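Local coordinates for protein tryptophanyl-tRNA synthetase (Campylobacter jejuni subsp. jejuni, PDB 3TZL) that catalyses the ATP-dependent attachment of tryptophan to its cognate tRNA, as a homodimeric class I aminoacyl-tRNA synthetase, at residues B[39-44]-B[79-84]. Sequence-based numbering, arbitrary orientation.
With TRP (tryptophan), chain J.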
HETATM    1  N   MSE B  39       0.202  -2.833  21.035  1.00 30.13           N
HETATM    2  CA  MSE B  39      -0.951  -1.980  20.760  1.00 31.42           C
HETATM    3  C   MSE B  39      -0.474  -0.828  19.918  1.00 35.00           C
HETATM    4  O   MSE B  39       0.557  -0.228  20.222  1.00 34.30           O
HETATM    5  CB  MSE B  39      -1.559  -1.433  22.056  1.00 33.65           C
HETATM    6  CG  MSE B  39      -2.432  -2.421  22.844  1.00 44.34           C
HETATM    7 SE   MSE B  39      -2.160  -2.179  24.761  0.64 51.58          SE
HETATM    8  CE  MSE B  39      -0.251  -2.524  24.610  1.00 33.46           C
ATOM      9  N   PHE B  40      -1.214  -0.505  18.861  1.00 32.82           N
ATOM     10  CA  PHE B  40      -0.819   0.613  18.027  1.00 30.19           C
ATOM     11  C   PHE B  40      -2.014   1.483  17.707  1.00 32.29           C
ATOM     12  O   PHE B  40      -3.142   0.989  17.647  1.00 30.10           O
ATOM     13  CB  PHE B  40      -0.131   0.139  16.739  1.00 30.00           C
ATOM     14  CG  PHE B  40      -1.003  -0.716  15.859  1.00 28.06           C
ATOM     15  CD1 PHE B  40      -1.743  -0.139  14.840  1.00 27.98           C
ATOM     16  CD2 PHE B  40      -1.084  -2.089  16.055  1.00 26.23           C
ATOM     17  CE1 PHE B  40      -2.555  -0.907  14.033  1.00 26.94           C
ATOM     18  CE2 PHE B  40      -1.898  -2.880  15.246  1.00 31.65           C
ATOM     19  CZ  PHE B  40      -2.635  -2.284  14.231  1.00 32.36           C
ATOM     20  N   ILE B  41      -1.757   2.781  17.551  1.00 30.09           N
ATOM     21  CA  ILE B  41      -2.758   3.720  17.079  1.00 30.60           C
ATOM     22  C   ILE B  41      -2.839   3.549  15.562  1.00 30.41           C
ATOM     23  O   ILE B  41      -1.891   3.845  14.851  1.00 30.51           O
ATOM     24  CB  ILE B  41      -2.352   5.180  17.387  1.00 30.39           C
ATOM     25  CG1 ILE B  41      -2.070   5.362  18.886  1.00 31.34           C
ATOM     26  CG2 ILE B  41      -3.445   6.150  16.934  1.00 27.89           C
ATOM     27  CD1 ILE B  41      -3.281   5.063  19.740  1.00 33.98           C
ATOM     28  N   ALA B  42      -3.970   3.071  15.076  1.00 29.00           N
ATOM     29  CA  ALA B  42      -4.075   2.655  13.685  1.00 30.28           C
ATOM     30  C   ALA B  42      -4.364   3.847  12.825  1.00 27.83           C
ATOM     31  O   ALA B  42      -5.465   3.972  12.312  1.00 31.55           O
ATOM     32  CB  ALA B  42      -5.195   1.618  13.526  1.00 29.25           C
ATOM     33  N   ASN B  43      -3.385   4.724  12.654  1.00 26.80           N
ATOM     34  CA  ASN B  43      -3.649   5.951  11.913  1.00 28.09           C
ATOM     35  C   ASN B  43      -3.766   5.795  10.390  1.00 30.47           C
ATOM     36  O   ASN B  43      -4.447   6.604   9.758  1.00 27.84           O
ATOM     37  CB  ASN B  43      -2.718   7.121  12.324  1.00 29.27           C
ATOM     38  CG  ASN B  43      -1.249   6.897  11.975  1.00 31.78           C
ATOM     39  OD1 ASN B  43      -0.745   5.779  12.032  1.00 31.10           O
ATOM     40  ND2 ASN B  43      -0.544   7.988  11.651  1.00 24.05           N
ATOM     41  N   TYR B  44      -3.132   4.778   9.792  1.00 26.84           N
ATOM     42  CA  TYR B  44      -3.335   4.576   8.336  1.00 29.93           C
ATOM     43  C   TYR B  44      -4.797   4.260   8.094  1.00 26.37           C
ATOM     44  O   TYR B  44      -5.420   4.805   7.190  1.00 33.75           O
ATOM     45  CB  TYR B  44      -2.470   3.445   7.761  1.00 26.64           C
ATOM     46  CG  TYR B  44      -1.018   3.803   7.527  1.00 23.06           C
ATOM     47  CD1 TYR B  44      -0.650   5.039   7.025  1.00 27.02           C
ATOM     48  CD2 TYR B  44      -0.016   2.889   7.809  1.00 29.10           C
ATOM     49  CE1 TYR B  44       0.690   5.343   6.797  1.00 31.08           C
ATOM     50  CE2 TYR B  44       1.310   3.180   7.599  1.00 28.04           C
ATOM     51  CZ  TYR B  44       1.664   4.401   7.099  1.00 32.39           C
ATOM     52  OH  TYR B  44       3.006   4.657   6.894  1.00 30.34           O
ATOM     53  N   PHE B  79       3.939  -0.131  22.278  1.00 29.90           N
ATOM     54  CA  PHE B  79       2.891   0.826  21.952  1.00 27.51           C
ATOM     55  C   PHE B  79       3.393   1.893  20.986  1.00 30.41           C
ATOM     56  O   PHE B  79       4.276   2.671  21.318  1.00 33.96           O
ATOM     57  CB  PHE B  79       2.391   1.479  23.234  1.00 31.81           C
ATOM     58  CG  PHE B  79       1.332   2.520  23.017  1.00 34.86           C
ATOM     59  CD1 PHE B  79       0.056   2.158  22.616  1.00 35.30           C
ATOM     60  CD2 PHE B  79       1.607   3.863  23.242  1.00 36.58           C
ATOM     61  CE1 PHE B  79      -0.929   3.117  22.427  1.00 37.93           C
ATOM     62  CE2 PHE B  79       0.621   4.829  23.061  1.00 38.45           C
ATOM     63  CZ  PHE B  79      -0.649   4.450  22.652  1.00 37.46           C
ATOM     64  N   TRP B  80       2.810   1.942  19.798  1.00 28.06           N
ATOM     65  CA  TRP B  80       3.330   2.819  18.769  1.00 30.28           C
ATOM     66  C   TRP B  80       2.235   3.335  17.859  1.00 30.02           C
ATOM     67  O   TRP B  80       1.088   2.924  17.954  1.00 33.40           O
ATOM     68  CB  TRP B  80       4.437   2.111  17.956  1.00 23.36           C
ATOM     69  CG  TRP B  80       3.972   1.100  16.949  1.00 23.30           C
ATOM     70  CD1 TRP B  80       3.910   1.265  15.595  1.00 29.79           C
ATOM     71  CD2 TRP B  80       3.524  -0.242  17.210  1.00 25.93           C
ATOM     72  NE1 TRP B  80       3.450   0.112  14.999  1.00 31.75           N
ATOM     73  CE2 TRP B  80       3.202  -0.825  15.970  1.00 30.85           C
ATOM     74  CE3 TRP B  80       3.356  -1.000  18.375  1.00 29.46           C
ATOM     75  CZ2 TRP B  80       2.731  -2.136  15.857  1.00 29.73           C
ATOM     76  CZ3 TRP B  80       2.887  -2.301  18.262  1.00 27.29           C
ATOM     77  CH2 TRP B  80       2.577  -2.853  17.011  1.00 28.77           C
ATOM     78  N   LEU B  81       2.610   4.289  17.020  1.00 30.96           N
ATOM     79  CA  LEU B  81       1.732   4.890  16.029  1.00 29.39           C
ATOM     80  C   LEU B  81       2.011   4.167  14.717  1.00 27.83           C
ATOM     81  O   LEU B  81       3.146   4.117  14.265  1.00 29.73           O
ATOM     82  CB  LEU B  81       2.071   6.370  15.883  1.00 30.55           C
ATOM     83  CG  LEU B  81       1.309   7.215  14.863  1.00 31.74           C
ATOM     84  CD1 LEU B  81      -0.122   7.334  15.308  1.00 31.77           C
ATOM     85  CD2 LEU B  81       1.959   8.593  14.759  1.00 26.06           C
ATOM     86  N   GLN B  82       0.973   3.607  14.122  1.00 27.60           N
ATOM     87  CA  GLN B  82       1.120   2.676  13.006  1.00 30.13           C
ATOM     88  C   GLN B  82       2.062   3.178  11.907  1.00 32.35           C
ATOM     89  O   GLN B  82       2.952   2.467  11.454  1.00 34.12           O
ATOM     90  CB  GLN B  82      -0.256   2.432  12.408  1.00 30.77           C
ATOM     91  CG  GLN B  82      -0.303   1.352  11.355  1.00 30.14           C
ATOM     92  CD  GLN B  82      -1.657   1.292  10.730  1.00 30.36           C
ATOM     93  OE1 GLN B  82      -2.435   2.250  10.829  1.00 30.57           O
ATOM     94  NE2 GLN B  82      -1.974   0.166  10.110  1.00 30.12           N
ATOM     95  N   SER B  83       1.865   4.422  11.503  1.00 31.11           N
ATOM     96  CA  SER B  83       2.657   5.043  10.447  1.00 30.95           C
ATOM     97  C   SER B  83       4.134   5.298  10.778  1.00 33.69           C
ATOM     98  O   SER B  83       4.875   5.762   9.912  1.00 35.54           O
ATOM     99  CB  SER B  83       2.003   6.359  10.059  1.00 32.68           C
ATOM    100  OG  SER B  83       2.133   7.289  11.113  1.00 28.41           O
ATOM    101  N   ASP B  84       4.583   5.008  12.000  1.00 32.93           N
ATOM    102  CA  ASP B  84       6.004   5.186  12.300  1.00 31.31           C
ATOM    103  C   ASP B  84       6.771   3.939  11.900  1.00 29.15           C
ATOM    104  O   ASP B  84       7.998   3.959  11.823  1.00 31.82           O
ATOM    105  CB  ASP B  84       6.274   5.483  13.787  1.00 32.98           C
ATOM    106  CG  ASP B  84       5.914   6.917  14.192  1.00 36.80           C
ATOM    107  OD1 ASP B  84       5.856   7.812  13.325  1.00 38.18           O
ATOM    108  OD2 ASP B  84       5.698   7.149  15.404  1.00 38.61           O
TER
HETATM  109  N   TRP J 331      -9.889  -2.571  12.194  1.00 37.18           N
HETATM  110  CA  TRP J 331      -9.739  -2.314  13.630  1.00 46.30           C
HETATM  111  C   TRP J 331     -10.918  -1.515  14.169  1.00 56.08           C
HETATM  112  O   TRP J 331     -11.094  -1.373  15.384  1.00 56.28           O
HETATM  113  CB  TRP J 331      -8.417  -1.583  13.925  1.00 41.38           C
HETATM  114  CG  TRP J 331      -7.222  -2.369  13.474  1.00 36.80           C
HETATM  115  CD1 TRP J 331      -6.381  -2.084  12.432  1.00 37.40           C
HETATM  116  CD2 TRP J 331      -6.773  -3.602  14.035  1.00 35.80           C
HETATM  117  NE1 TRP J 331      -5.417  -3.067  12.323  1.00 41.64           N
HETATM  118  CE2 TRP J 331      -5.643  -4.015  13.291  1.00 41.42           C
HETATM  119  CE3 TRP J 331      -7.217  -4.402  15.097  1.00 35.44           C
HETATM  120  CZ2 TRP J 331      -4.945  -5.186  13.588  1.00 37.36           C
HETATM  121  CZ3 TRP J 331      -6.525  -5.572  15.386  1.00 36.62           C
HETATM  122  CH2 TRP J 331      -5.399  -5.947  14.638  1.00 37.87           C
HETATM  123  OXT TRP J 331     -11.714  -0.999  13.381  1.00 59.37           O
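Two N-H groups grip the carbonyl oxygen of Ile-41 from opposite faces of its plane: Gln-82 N across the contact, at 3.0 Å from Ile-41 O, and Asn-43 N, which closes an inverse gamma turn centred on Ala-42. Gln-82, just past the end of strand 78-81, has an extended side chain, CG anti to the backbone N (chi1 -172°), that carries OE1 to 2.8 Å from Tyr-44 N. That donor is tilted 35° from the amide plane. As a second-shell residue, Gln-82 bonds through NE2 to Asp-134 OD1, and Asp-134 OD2 bonds to the bound tryptophan. Upstream, parallel pairing joins neighbouring strands of the Rossmann-type fold of class I synthetases, with Ile-41 N 2.9 Å from Trp-80 O. On the sheet face shared by Phe-40 and Trp-80, Phe-40 CB sits over the indole six-membered ring, 3.6 Å from its centroid and 14° off the ring normal, a CH-pi contact. The ligand NE1 lies at the edge of the Phe-40 ring, near the ring plane and 3.5 Å from Phe-40 CZ. Past the strand ends, an Asn-43 OD1 lone pair takes Ser-83 N, while Asn-43 ND2 donates in the amide plane to Ser-83 OG (2.8 Å). Ser-83 CB covers one face of the Tyr-44 ring, whose hydroxyl bonds to Glu-90 of the second subunit.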